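PDB 4Z8N: reticulocyte-binding protein 2a from Plasmodium vivax, which probably binds a receptor on the surface of red blood cells through this mainly helical erythrocyte-binding domain, as part of parasite invasion. Local coordinates for residues 49-54 with 127-132; 23-28 with 120-125; 45-50 with 137-142; 27-32 with 259-264. All coordinates share one frame; numbering follows the deposited sequence.

Contact 1. Residues 49-54 with 127-132; sequences DEAYNQ and SKFNEK
Phe129 reaches from helix 119-136 to helix 42-69 and meets Ala51 with one corner of its ring. Its CE1 lies 3.9 Å from Ala51 CB and 3.4 Å from Ala51 O. The neighbouring ring atom CZ sits 3.9 Å from Tyr52 CA. The CE1 and CZ corner of the ring thus meets backbone atoms of Ala51 and Tyr52 as well as the Ala51 methyl. The small methyl of Ala51 leaves the helix surface low enough for this. Phe129 CG stands anti to the backbone N (chi1 -180°), which sends the ring straight across to the other helix. The two segments run almost antiparallel, at 170°, with axes 11.2 Å apart. This is a wide spacing for packed helices, bridged here by one large aromatic group, within the helical bundle of the erythrocyte-binding domain. At the exposed border the extended chains of Gln54 and Lys132 cross at about a right angle. Gln54 OE1 and Lys132 NZ stay 4.1 Å apart, too far for a hydrogen bond. Behind the first shell, Phe31 of helix 26-37 meets the Phe129 ring edge-to-face. Lys35 of that helix makes a cation-pi contact with Tyr52 and a salt bridge with Asp49.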
loop_
_atom_site.group_PDB
_atom_site.type_symbol
_atom_site.label_atom_id
_atom_site.label_comp_id
_atom_site.label_asym_id
_atom_site.label_seq_id
_atom_site.Cartn_x
_atom_site.Cartn_y
_atom_site.Cartn_z
ATOM N N ASP A 49 -3.712 15.540 21.951
ATOM C CA ASP A 49 -3.832 14.198 22.511
ATOM C C ASP A 49 -5.266 13.923 22.942
ATOM O O ASP A 49 -5.767 12.807 22.801
ATOM C CB ASP A 49 -2.878 14.013 23.694
ATOM C CG ASP A 49 -1.421 13.964 23.270
ATOM O OD1 ASP A 49 -1.152 13.649 22.091
ATOM O OD2 ASP A 49 -0.543 14.240 24.117
ATOM N N GLU A 50 -5.926 14.956 23.456
ATOM C CA GLU A 50 -7.313 14.852 23.887
ATOM C C GLU A 50 -8.250 14.694 22.693
ATOM O O GLU A 50 -9.156 13.861 22.710
ATOM C CB GLU A 50 -7.706 16.081 24.710
ATOM C CG GLU A 50 -9.115 16.032 25.276
ATOM C CD GLU A 50 -9.456 17.264 26.091
ATOM O OE1 GLU A 50 -9.400 18.382 25.534
ATOM O OE2 GLU A 50 -9.780 17.119 27.290
ATOM N N ALA A 51 -8.024 15.496 21.658
ATOM C CA ALA A 51 -8.841 15.444 20.451
ATOM C C ALA A 51 -8.592 14.156 19.666
ATOM O O ALA A 51 -9.514 13.590 19.076
ATOM C CB ALA A 51 -8.570 16.658 19.579
ATOM N N TYR A 52 -7.342 13.703 19.664
ATOM C CA TYR A 52 -6.963 12.454 19.008
ATOM C C TYR A 52 -7.703 11.267 19.620
ATOM O O TYR A 52 -8.198 10.397 18.904
ATOM C CB TYR A 52 -5.448 12.239 19.107
ATOM C CG TYR A 52 -4.916 11.064 18.311
ATOM C CD1 TYR A 52 -4.920 9.778 18.841
ATOM C CD2 TYR A 52 -4.393 11.246 17.036
ATOM C CE1 TYR A 52 -4.429 8.705 18.119
ATOM C CE2 TYR A 52 -3.896 10.178 16.306
ATOM C CZ TYR A 52 -3.918 8.910 16.853
ATOM O OH TYR A 52 -3.429 7.844 16.133
ATOM N N ASN A 53 -7.767 11.241 20.947
ATOM C CA ASN A 53 -8.408 10.145 21.662
ATOM C C ASN A 53 -9.917 10.120 21.427
ATOM O O ASN A 53 -10.528 9.053 21.358
ATOM C CB ASN A 53 -8.106 10.244 23.160
ATOM C CG ASN A 53 -8.261 8.916 23.881
ATOM O OD1 ASN A 53 -9.120 8.103 23.541
ATOM N ND2 ASN A 53 -7.422 8.691 24.885
ATOM N N GLN A 54 -10.516 11.298 21.294
ATOM C CA GLN A 54 -11.959 11.395 21.110
ATOM C C GLN A 54 -12.392 11.073 19.679
ATOM O O GLN A 54 -13.468 10.514 19.462
ATOM C CB GLN A 54 -12.454 12.792 21.494
ATOM C CG GLN A 54 -13.965 12.951 21.405
ATOM C CD GLN A 54 -14.438 14.340 21.784
ATOM O OE1 GLN A 54 -14.041 15.332 21.172
ATOM N NE2 GLN A 54 -15.296 14.417 22.795
ATOM N N SER A 127 -11.217 14.099 7.367
ATOM C CA SER A 127 -11.153 15.469 6.883
ATOM C C SER A 127 -11.609 16.441 7.968
ATOM O O SER A 127 -11.023 17.510 8.144
ATOM C CB SER A 127 -12.008 15.631 5.625
ATOM O OG SER A 127 -11.944 16.957 5.134
ATOM N N LYS A 128 -12.651 16.054 8.698
ATOM C CA LYS A 128 -13.188 16.875 9.779
ATOM C C LYS A 128 -12.179 17.043 10.911
ATOM O O LYS A 128 -12.025 18.136 11.453
ATOM C CB LYS A 128 -14.483 16.265 10.317
ATOM C CG LYS A 128 -15.726 16.660 9.533
ATOM C CD LYS A 128 -16.876 15.705 9.807
ATOM C CE LYS A 128 -17.623 15.364 8.527
ATOM N NZ LYS A 128 -18.068 13.941 8.503
ATOM N N PHE A 129 -11.492 15.962 11.265
ATOM C CA PHE A 129 -10.472 16.026 12.307
ATOM C C PHE A 129 -9.260 16.828 11.845
ATOM O O PHE A 129 -8.639 17.536 12.639
ATOM C CB PHE A 129 -10.033 14.625 12.735
ATOM C CG PHE A 129 -8.981 14.626 13.812
ATOM C CD1 PHE A 129 -9.326 14.866 15.135
ATOM C CD2 PHE A 129 -7.650 14.389 13.503
ATOM C CE1 PHE A 129 -8.362 14.869 16.129
ATOM C CE2 PHE A 129 -6.680 14.392 14.494
ATOM C CZ PHE A 129 -7.038 14.631 15.807
ATOM N N ASN A 130 -8.930 16.714 10.562
ATOM C CA ASN A 130 -7.815 17.459 9.988
ATOM C C ASN A 130 -8.029 18.965 10.091
ATOM O O ASN A 130 -7.092 19.713 10.366
ATOM C CB ASN A 130 -7.598 17.064 8.527
ATOM C CG ASN A 130 -6.379 17.733 7.919
ATOM O OD1 ASN A 130 -5.245 17.447 8.306
ATOM N ND2 ASN A 130 -6.604 18.623 6.960
ATOM N N GLU A 131 -9.264 19.405 9.872
ATOM C CA GLU A 131 -9.597 20.817 10.004
ATOM C C GLU A 131 -9.503 21.235 11.468
ATOM O O GLU A 131 -9.138 22.368 11.782
ATOM C CB GLU A 131 -10.996 21.110 9.448
ATOM C CG GLU A 131 -11.417 22.573 9.572
ATOM C CD GLU A 131 -12.524 22.965 8.606
ATOM O OE1 GLU A 131 -13.709 22.814 8.967
ATOM O OE2 GLU A 131 -12.211 23.429 7.488
ATOM N N LYS A 132 -9.819 20.302 12.360
ATOM C CA LYS A 132 -9.778 20.566 13.791
ATOM C C LYS A 132 -8.342 20.780 14.263
ATOM O O LYS A 132 -8.098 21.539 15.199
ATOM C CB LYS A 132 -10.431 19.418 14.566
ATOM C CG LYS A 132 -10.717 19.733 16.025
ATOM C CD LYS A 132 -11.705 18.743 16.621
ATOM C CE LYS A 132 -12.180 19.201 17.991
ATOM N NZ LYS A 132 -13.323 18.386 18.487
#

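Contact 2. Residues 23-28 with 120-125; sequences PFYVQM and ESYTDR
The CA atoms of Gln27 and Thr123 are the closest across the two segments, 8.4 Å apart. On one side a non-helical run, residues 23-25, leads into helix 26-37, and Pro23 follows a cis peptide bond. On the other, residues 120-125 are a stretch of helix 119-136. At this separation the contact is made by side chains and one water. Tyr25 OH comes to the edge of the Tyr122 ring, in its plane, 3.8 Å from Tyr122 CD2. The two side chains cross at about a right angle. The Tyr122 hydroxyl is hydrogen-bonded to Gln66 of helix 42-69, so the ring links three parts of this helical erythrocyte-binding domain. Gln27 bends at chi2 (96°), and its amide end turns to Thr123. There Gln27 NE2 lies 4.0 Å from Thr123 CG2. The same nitrogen, Gln27 NE2, donates to a water oxygen at 3.0 Å, and that water makes a weak bond to Thr123 O. Thr123 OG1 is hydrogen-bonded to Met119 O, one turn back in its own helix. Glu120, at the start of the segment, points away; it is a calcium ligand in a structure of this protein, but no calcium is bound to this chain in the model.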
loop_
_atom_site.group_PDB
_atom_site.type_symbol
_atom_site.label_atom_id
_atom_site.label_comp_id
_atom_site.label_asym_id
_atom_site.label_seq_id
_atom_site.Cartn_x
_atom_site.Cartn_y
_atom_site.Cartn_z
ATOM N N PRO A 23 -2.164 1.000 9.109
ATOM C CA PRO A 23 -3.333 1.745 9.590
ATOM C C PRO A 23 -4.386 2.045 8.518
ATOM O O PRO A 23 -5.139 3.007 8.678
ATOM C CB PRO A 23 -2.709 3.044 10.090
ATOM C CG PRO A 23 -1.598 3.283 9.118
ATOM C CD PRO A 23 -1.072 1.913 8.723
ATOM N N PHE A 24 -4.407 1.259 7.443
ATOM C CA PHE A 24 -5.483 1.272 6.441
ATOM C C PHE A 24 -5.580 2.549 5.593
ATOM O O PHE A 24 -5.647 2.471 4.365
ATOM C CB PHE A 24 -6.829 1.006 7.124
ATOM C CG PHE A 24 -6.802 -0.166 8.066
ATOM C CD1 PHE A 24 -6.702 -1.460 7.581
ATOM C CD2 PHE A 24 -6.864 0.026 9.438
ATOM C CE1 PHE A 24 -6.670 -2.540 8.444
ATOM C CE2 PHE A 24 -6.831 -1.048 10.308
ATOM C CZ PHE A 24 -6.733 -2.333 9.811
ATOM N N TYR A 25 -5.606 3.713 6.232
ATOM C CA TYR A 25 -5.659 4.984 5.503
ATOM C C TYR A 25 -4.443 5.836 5.828
ATOM O O TYR A 25 -3.976 5.847 6.966
ATOM C CB TYR A 25 -6.935 5.760 5.837
ATOM C CG TYR A 25 -8.196 5.203 5.215
ATOM C CD1 TYR A 25 -8.801 4.062 5.725
ATOM C CD2 TYR A 25 -8.793 5.834 4.130
ATOM C CE1 TYR A 25 -9.956 3.554 5.163
ATOM C CE2 TYR A 25 -9.951 5.335 3.560
ATOM C CZ TYR A 25 -10.527 4.195 4.082
ATOM O OH TYR A 25 -11.678 3.693 3.520
ATOM N N VAL A 26 -3.942 6.564 4.836
ATOM C CA VAL A 26 -2.721 7.343 5.020
ATOM C C VAL A 26 -2.942 8.516 5.982
ATOM O O VAL A 26 -2.016 8.930 6.676
ATOM C CB VAL A 26 -2.170 7.860 3.666
ATOM C CG1 VAL A 26 -3.128 8.862 3.030
ATOM C CG2 VAL A 26 -0.784 8.466 3.844
ATOM N N GLN A 27 -4.169 9.031 6.037
ATOM C CA GLN A 27 -4.510 10.113 6.962
ATOM C C GLN A 27 -4.255 9.702 8.412
ATOM O O GLN A 27 -3.831 10.517 9.232
ATOM C CB GLN A 27 -5.976 10.534 6.797
ATOM C CG GLN A 27 -6.321 11.162 5.447
ATOM C CD GLN A 27 -6.907 10.163 4.462
ATOM O OE1 GLN A 27 -6.368 9.072 4.267
ATOM N NE2 GLN A 27 -8.020 10.533 3.837
ATOM N N MET A 28 -4.520 8.435 8.718
ATOM C CA MET A 28 -4.345 7.917 10.070
ATOM C C MET A 28 -2.870 7.900 10.430
ATOM O O MET A 28 -2.491 8.158 11.571
ATOM C CB MET A 28 -4.947 6.514 10.197
ATOM C CG MET A 28 -6.414 6.435 9.787
ATOM S SD MET A 28 -7.502 7.437 10.824
ATOM C CE MET A 28 -7.636 6.408 12.278
ATOM N N GLU A 120 -16.085 6.644 2.009
ATOM C CA GLU A 120 -16.456 8.041 1.900
ATOM C C GLU A 120 -16.751 8.665 3.253
ATOM O O GLU A 120 -16.336 9.793 3.537
ATOM C CB GLU A 120 -17.671 8.157 1.000
ATOM C CG GLU A 120 -18.055 9.550 0.662
ATOM C CD GLU A 120 -19.090 9.575 -0.437
ATOM O OE1 GLU A 120 -20.282 9.322 -0.160
ATOM O OE2 GLU A 120 -18.693 9.801 -1.597
ATOM N N SER A 121 -17.492 7.926 4.072
ATOM C CA SER A 121 -17.801 8.345 5.429
ATOM C C SER A 121 -16.525 8.417 6.262
ATOM O O SER A 121 -16.349 9.333 7.065
ATOM C CB SER A 121 -18.805 7.386 6.066
ATOM O OG SER A 121 -20.016 7.355 5.331
ATOM N N TYR A 122 -15.636 7.448 6.058
ATOM C CA TYR A 122 -14.350 7.424 6.749
ATOM C C TYR A 122 -13.488 8.630 6.385
ATOM O O TYR A 122 -12.938 9.296 7.261
ATOM C CB TYR A 122 -13.593 6.133 6.431
ATOM C CG TYR A 122 -14.195 4.901 7.063
ATOM C CD1 TYR A 122 -14.966 4.995 8.214
ATOM C CD2 TYR A 122 -13.987 3.642 6.514
ATOM C CE1 TYR A 122 -15.518 3.873 8.799
ATOM C CE2 TYR A 122 -14.537 2.511 7.094
ATOM C CZ TYR A 122 -15.300 2.634 8.236
ATOM O OH TYR A 122 -15.851 1.517 8.821
ATOM N N THR A 123 -13.375 8.901 5.086
ATOM C CA THR A 123 -12.595 10.031 4.588
ATOM C C THR A 123 -13.129 11.365 5.114
ATOM O O THR A 123 -12.356 12.265 5.451
ATOM C CB THR A 123 -12.588 10.062 3.046
ATOM O OG1 THR A 123 -12.041 8.837 2.546
ATOM C CG2 THR A 123 -11.763 11.231 2.527
ATOM N N ASP A 124 -14.453 11.481 5.181
ATOM C CA ASP A 124 -15.099 12.696 5.669
ATOM C C ASP A 124 -14.727 12.990 7.118
ATOM O O ASP A 124 -14.444 14.131 7.473
ATOM C CB ASP A 124 -16.619 12.589 5.532
ATOM C CG ASP A 124 -17.084 12.671 4.089
ATOM O OD1 ASP A 124 -16.222 12.773 3.189
ATOM O OD2 ASP A 124 -18.312 12.631 3.854
ATOM N N ARG A 125 -14.723 11.953 7.949
ATOM C CA ARG A 125 -14.392 12.112 9.360
ATOM C C ARG A 125 -12.927 12.474 9.556
ATOM O O ARG A 125 -12.591 13.264 10.436
ATOM C CB ARG A 125 -14.718 10.840 10.135
ATOM C CG ARG A 125 -16.190 10.493 10.159
ATOM C CD ARG A 125 -16.398 9.190 10.886
ATOM N NE ARG A 125 -16.021 9.301 12.292
ATOM C CZ ARG A 125 -15.942 8.271 13.126
ATOM N NH1 ARG A 125 -16.192 7.049 12.685
ATOM N NH2 ARG A 125 -15.597 8.457 14.392
HETATM O O HOH W 1 -9.383 13.192 4.288
#

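Contact 3. Residues 45-50 with 137-142; sequences KKNYDE and LNSVKC
Asn47 and Ser139 meet through a single hydrogen bond. Asn47 ND2 donates to Ser139 OG at 3.1 Å. The oxygen lies nearly in the amide plane, 3° out of it, but the bond is bent, with an N-H...O angle of 135°. Asn47 CG stands beside the backbone N (chi1 -76°), and this carries the amide toward the loop. Ser139 OG is also hydrogen-bonded to Ile136 O, which ties the hydroxyl back to the last residue of helix 119-136. Only 71 Å² is buried. The tighter packing lies beside the bond, where buried Tyr48 and Leu137 each touch Ile38; exposed Lys46, Glu50 and Asn138 lie toward solvent. Lys45 NZ forms a salt bridge with Asp49 OD1, 2.8 Å away, on the syn lone pair of that oxygen; Lys35 is a second partner of OD1. Residues 137-142 begin the loop that leads from helix 119-136 to helix 149-162, with Cys142 in a disulfide to Cys146. Leu137 and Val140 lean on helix 246-297, while Asn47, on helix 42-69, touches Ile136 at the end of helix 119-136.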
loop_
_atom_site.group_PDB
_atom_site.type_symbol
_atom_site.label_atom_id
_atom_site.label_comp_id
_atom_site.label_asym_id
_atom_site.label_seq_id
_atom_site.Cartn_x
_atom_site.Cartn_y
_atom_site.Cartn_z
ATOM N N LYS A 45 -0.025 20.247 22.384
ATOM C CA LYS A 45 0.151 18.805 22.534
ATOM C C LYS A 45 -0.943 18.180 23.404
ATOM O O LYS A 45 -1.483 17.134 23.055
ATOM C CB LYS A 45 1.530 18.490 23.124
ATOM C CG LYS A 45 1.779 17.007 23.404
ATOM C CD LYS A 45 2.147 16.243 22.137
ATOM C CE LYS A 45 2.674 14.843 22.453
ATOM N NZ LYS A 45 1.642 13.776 22.298
ATOM N N LYS A 46 -1.270 18.808 24.533
ATOM C CA LYS A 46 -2.283 18.242 25.423
ATOM C C LYS A 46 -3.656 18.293 24.760
ATOM O O LYS A 46 -4.430 17.336 24.859
ATOM C CB LYS A 46 -2.318 18.956 26.788
ATOM C CG LYS A 46 -1.788 20.369 26.813
ATOM C CD LYS A 46 -1.603 20.913 28.236
ATOM C CE LYS A 46 -0.389 20.293 28.926
ATOM N NZ LYS A 46 0.026 21.035 30.155
ATOM N N ASN A 47 -3.956 19.400 24.086
ATOM C CA ASN A 47 -5.214 19.517 23.362
ATOM C C ASN A 47 -5.319 18.503 22.228
ATOM O O ASN A 47 -6.383 17.925 21.999
ATOM C CB ASN A 47 -5.397 20.933 22.809
ATOM C CG ASN A 47 -5.785 21.935 23.881
ATOM O OD1 ASN A 47 -6.417 21.580 24.874
ATOM N ND2 ASN A 47 -5.428 23.199 23.670
ATOM N N TYR A 48 -4.212 18.278 21.523
ATOM C CA TYR A 48 -4.220 17.344 20.406
ATOM C C TYR A 48 -4.419 15.915 20.888
ATOM O O TYR A 48 -5.200 15.164 20.304
ATOM C CB TYR A 48 -2.929 17.442 19.592
ATOM C CG TYR A 48 -2.933 16.554 18.365
ATOM C CD1 TYR A 48 -3.537 16.972 17.186
ATOM C CD2 TYR A 48 -2.345 15.295 18.388
ATOM C CE1 TYR A 48 -3.550 16.163 16.062
ATOM C CE2 TYR A 48 -2.354 14.479 17.269
ATOM C CZ TYR A 48 -2.958 14.920 16.110
ATOM O OH TYR A 48 -2.969 14.115 14.994
ATOM N N ASP A 49 -3.712 15.540 21.951
ATOM C CA ASP A 49 -3.832 14.198 22.511
ATOM C C ASP A 49 -5.266 13.923 22.942
ATOM O O ASP A 49 -5.767 12.807 22.801
ATOM C CB ASP A 49 -2.878 14.013 23.694
ATOM C CG ASP A 49 -1.421 13.964 23.270
ATOM O OD1 ASP A 49 -1.152 13.649 22.091
ATOM O OD2 ASP A 49 -0.543 14.240 24.117
ATOM N N GLU A 50 -5.926 14.956 23.456
ATOM C CA GLU A 50 -7.313 14.852 23.887
ATOM C C GLU A 50 -8.250 14.694 22.693
ATOM O O GLU A 50 -9.156 13.861 22.710
ATOM C CB GLU A 50 -7.706 16.081 24.710
ATOM C CG GLU A 50 -9.115 16.032 25.276
ATOM C CD GLU A 50 -9.456 17.264 26.091
ATOM O OE1 GLU A 50 -9.400 18.382 25.534
ATOM O OE2 GLU A 50 -9.780 17.119 27.290
ATOM N N LEU A 137 -3.673 24.091 16.795
ATOM C CA LEU A 137 -2.352 24.703 16.731
ATOM C C LEU A 137 -2.397 26.214 16.957
ATOM O O LEU A 137 -1.371 26.888 16.867
ATOM C CB LEU A 137 -1.685 24.391 15.390
ATOM C CG LEU A 137 -0.528 23.392 15.475
ATOM C CD1 LEU A 137 -0.993 22.081 16.090
ATOM C CD2 LEU A 137 0.090 23.157 14.104
ATOM N N ASN A 138 -3.581 26.746 17.249
ATOM C CA ASN A 138 -3.687 28.124 17.712
ATOM C C ASN A 138 -3.156 28.231 19.137
ATOM O O ASN A 138 -2.880 29.325 19.629
ATOM C CB ASN A 138 -5.133 28.628 17.652
ATOM C CG ASN A 138 -5.620 28.857 16.231
ATOM O OD1 ASN A 138 -4.832 29.140 15.328
ATOM N ND2 ASN A 138 -6.929 28.750 16.031
ATOM N N SER A 139 -3.014 27.080 19.791
ATOM C CA SER A 139 -2.492 27.014 21.152
ATOM C C SER A 139 -0.996 27.301 21.194
ATOM O O SER A 139 -0.437 27.557 22.260
ATOM C CB SER A 139 -2.777 25.642 21.769
ATOM O OG SER A 139 -4.170 25.417 21.891
ATOM N N VAL A 140 -0.349 27.243 20.034
ATOM C CA VAL A 140 1.045 27.653 19.927
ATOM C C VAL A 140 1.140 29.126 20.299
ATOM O O VAL A 140 0.595 29.987 19.610
ATOM C CB VAL A 140 1.606 27.422 18.516
ATOM C CG1 VAL A 140 3.043 27.910 18.433
ATOM C CG2 VAL A 140 1.521 25.949 18.152
ATOM N N LYS A 141 1.835 29.404 21.396
ATOM C CA LYS A 141 1.755 30.703 22.056
ATOM C C LYS A 141 2.288 31.874 21.228
ATOM O O LYS A 141 1.796 32.996 21.358
ATOM C CB LYS A 141 2.481 30.635 23.400
ATOM C CG LYS A 141 1.855 29.628 24.357
ATOM C CD LYS A 141 2.496 29.666 25.733
ATOM C CE LYS A 141 1.692 28.836 26.723
ATOM N NZ LYS A 141 2.560 28.138 27.711
ATOM N N CYS A 142 3.281 31.624 20.379
ATOM C CA CYS A 142 3.771 32.668 19.483
ATOM C C CYS A 142 2.711 32.975 18.423
ATOM O O CYS A 142 1.936 32.100 18.047
ATOM C CB CYS A 142 5.090 32.253 18.826
ATOM S SG CYS A 142 4.925 30.996 17.540
#

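Contact 4. Residues 27-32 with 259-264; sequences QMNYFA and FYATYK
Ala261 sets its methyl group against the backbone of Tyr30. Ala261 CB is 3.7 Å from Tyr30 CA and 4.0 Å from Tyr30 CB. With so small a side chain between them, the helices come close: the CA atoms of Tyr30 and Ala261 are 5.1 Å apart. The axes of the segments approach to 8.6 Å and cross at 126°. Rotated away from its own amide nitrogen (chi1 170°), the Tyr30 ring passes Ala261 to reach Phe254, Ala257 and Asn258, further back on helix 246-297. Asn29 makes the second part of the contact. Its amide crosses the CG and CD part of the Lys264 chain at a slant. Asn29 OD1 is 3.7 Å from Lys264 CD and 3.9 Å from Ala261 CA, so the amide lies against aliphatic atoms. This buried oxygen has no hydrogen-bond partner in the model, which probably carries some energetic cost. The Lys264 chain is fully extended and takes its amine beyond Asn29, where it forms a long, weak ion pair with Glu33. Three of the four touching residues are buried; Lys264 is exposed. The small Ala261 lets the short helix 26-37 pack closely and obliquely against the long helix 246-297, in the helical erythrocyte-binding domain.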
loop_
_atom_site.group_PDB
_atom_site.type_symbol
_atom_site.label_atom_id
_atom_site.label_comp_id
_atom_site.label_asym_id
_atom_site.label_seq_id
_atom_site.Cartn_x
_atom_site.Cartn_y
_atom_site.Cartn_z
ATOM N N GLN A 27 -4.169 9.031 6.037
ATOM C CA GLN A 27 -4.510 10.113 6.962
ATOM C C GLN A 27 -4.255 9.702 8.412
ATOM O O GLN A 27 -3.831 10.517 9.232
ATOM C CB GLN A 27 -5.976 10.534 6.797
ATOM C CG GLN A 27 -6.321 11.162 5.447
ATOM C CD GLN A 27 -6.907 10.163 4.462
ATOM O OE1 GLN A 27 -6.368 9.072 4.267
ATOM N NE2 GLN A 27 -8.020 10.533 3.837
ATOM N N MET A 28 -4.520 8.435 8.718
ATOM C CA MET A 28 -4.345 7.917 10.070
ATOM C C MET A 28 -2.870 7.900 10.430
ATOM O O MET A 28 -2.491 8.158 11.571
ATOM C CB MET A 28 -4.947 6.514 10.197
ATOM C CG MET A 28 -6.414 6.435 9.787
ATOM S SD MET A 28 -7.502 7.437 10.824
ATOM C CE MET A 28 -7.636 6.408 12.278
ATOM N N ASN A 29 -2.041 7.591 9.438
ATOM C CA ASN A 29 -0.600 7.648 9.601
ATOM C C ASN A 29 -0.159 9.083 9.859
ATOM O O ASN A 29 0.700 9.346 10.698
ATOM C CB ASN A 29 0.096 7.092 8.358
ATOM C CG ASN A 29 1.491 6.586 8.652
ATOM O OD1 ASN A 29 2.368 7.348 9.055
ATOM N ND2 ASN A 29 1.707 5.295 8.438
ATOM N N TYR A 30 -0.772 10.009 9.130
ATOM C CA TYR A 30 -0.481 11.429 9.267
ATOM C C TYR A 30 -0.830 11.947 10.665
ATOM O O TYR A 30 -0.058 12.695 11.269
ATOM C CB TYR A 30 -1.239 12.221 8.196
ATOM C CG TYR A 30 -1.211 13.720 8.387
ATOM C CD1 TYR A 30 -0.096 14.464 8.024
ATOM C CD2 TYR A 30 -2.305 14.393 8.917
ATOM C CE1 TYR A 30 -0.065 15.832 8.193
ATOM C CE2 TYR A 30 -2.284 15.766 9.090
ATOM C CZ TYR A 30 -1.161 16.478 8.726
ATOM O OH TYR A 30 -1.131 17.840 8.892
ATOM N N PHE A 31 -1.986 11.540 11.182
ATOM C CA PHE A 31 -2.428 11.988 12.498
ATOM C C PHE A 31 -1.494 11.488 13.596
ATOM O O PHE A 31 -1.298 12.160 14.611
ATOM C CB PHE A 31 -3.862 11.525 12.768
ATOM C CG PHE A 31 -4.878 12.126 11.839
ATOM C CD1 PHE A 31 -4.709 13.408 11.339
ATOM C CD2 PHE A 31 -5.998 11.405 11.455
ATOM C CE1 PHE A 31 -5.642 13.966 10.480
ATOM C CE2 PHE A 31 -6.935 11.956 10.594
ATOM C CZ PHE A 31 -6.756 13.238 10.107
ATOM N N ALA A 32 -0.916 10.308 13.388
ATOM C CA ALA A 32 0.045 9.751 14.332
ATOM C C ALA A 32 1.347 10.544 14.306
ATOM O O ALA A 32 1.987 10.733 15.338
ATOM C CB ALA A 32 0.310 8.281 14.022
ATOM N N PHE A 259 4.205 14.644 3.867
ATOM C CA PHE A 259 5.192 14.052 2.970
ATOM C C PHE A 259 5.795 12.781 3.564
ATOM O O PHE A 259 5.969 11.779 2.866
ATOM C CB PHE A 259 6.301 15.060 2.652
ATOM C CG PHE A 259 5.896 16.114 1.660
ATOM C CD1 PHE A 259 5.029 15.812 0.622
ATOM C CD2 PHE A 259 6.379 17.408 1.767
ATOM C CE1 PHE A 259 4.655 16.779 -0.291
ATOM C CE2 PHE A 259 6.006 18.380 0.858
ATOM C CZ PHE A 259 5.145 18.065 -0.172
ATOM N N TYR A 260 6.112 12.814 4.855
ATOM C CA TYR A 260 6.707 11.648 5.497
ATOM C C TYR A 260 5.676 10.542 5.710
ATOM O O TYR A 260 5.985 9.361 5.550
ATOM C CB TYR A 260 7.354 12.017 6.833
ATOM C CG TYR A 260 7.887 10.806 7.568
ATOM C CD1 TYR A 260 8.983 10.103 7.083
ATOM C CD2 TYR A 260 7.281 10.354 8.736
ATOM C CE1 TYR A 260 9.468 8.987 7.743
ATOM C CE2 TYR A 260 7.762 9.243 9.406
ATOM C CZ TYR A 260 8.854 8.563 8.903
ATOM O OH TYR A 260 9.334 7.456 9.562
ATOM N N ALA A 261 4.455 10.926 6.070
ATOM C CA ALA A 261 3.384 9.952 6.275
ATOM C C ALA A 261 3.093 9.192 4.985
ATOM O O ALA A 261 2.848 7.987 5.009
ATOM C CB ALA A 261 2.126 10.637 6.781
ATOM N N THR A 262 3.132 9.908 3.865
ATOM C CA THR A 262 2.945 9.309 2.547
ATOM C C THR A 262 4.066 8.322 2.237
ATOM O O THR A 262 3.822 7.214 1.756
ATOM C CB THR A 262 2.890 10.387 1.450
ATOM O OG1 THR A 262 1.750 11.227 1.669
ATOM C CG2 THR A 262 2.786 9.755 0.066
ATOM N N TYR A 263 5.296 8.740 2.518
ATOM C CA TYR A 263 6.466 7.893 2.340
ATOM C C TYR A 263 6.377 6.636 3.205
ATOM O O TYR A 263 6.565 5.520 2.720
ATOM C CB TYR A 263 7.737 8.683 2.672
ATOM C CG TYR A 263 8.992 7.848 2.789
ATOM C CD1 TYR A 263 9.730 7.506 1.664
ATOM C CD2 TYR A 263 9.447 7.415 4.029
ATOM C CE1 TYR A 263 10.881 6.747 1.770
ATOM C CE2 TYR A 263 10.594 6.657 4.144
ATOM C CZ TYR A 263 11.306 6.325 3.012
ATOM O OH TYR A 263 12.449 5.573 3.125
ATOM N N LYS A 264 6.080 6.828 4.485
ATOM C CA LYS A 264 6.049 5.729 5.443
ATOM C C LYS A 264 4.916 4.741 5.160
ATOM O O LYS A 264 5.099 3.530 5.262
ATOM C CB LYS A 264 5.921 6.281 6.865
ATOM C CG LYS A 264 5.871 5.218 7.952
ATOM C CD LYS A 264 5.689 5.855 9.320
ATOM C CE LYS A 264 5.563 4.813 10.416
ATOM N NZ LYS A 264 5.353 5.454 11.746
#

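How the contacts relate
Contacts 1 and 3 follow one another along helix 42-69, with centres 11 Å apart, and share Asp49 and Glu50. Contacts 2 and 4 both use the start of helix 26-37 and share Gln27 and Met28; their centres are also 11 Å apart. Helix 119-136 carries one side of contacts 1 and 2. Contact 4 touches both others: Asn130 OD1 of contact 1 lies 3.5 Å from Tyr30 CE2 of contact 4, and Tyr48 OH of contact 3 is 2.6 Å from O of Phe31, which belongs to contact 4, a probable hydrogen bond. Contacts 1 and 3 are nested within the chain loop closed by contact 4. Contact 2 includes Glu120, which binds calcium in a structure of this protein; none is bound to this chain in the model.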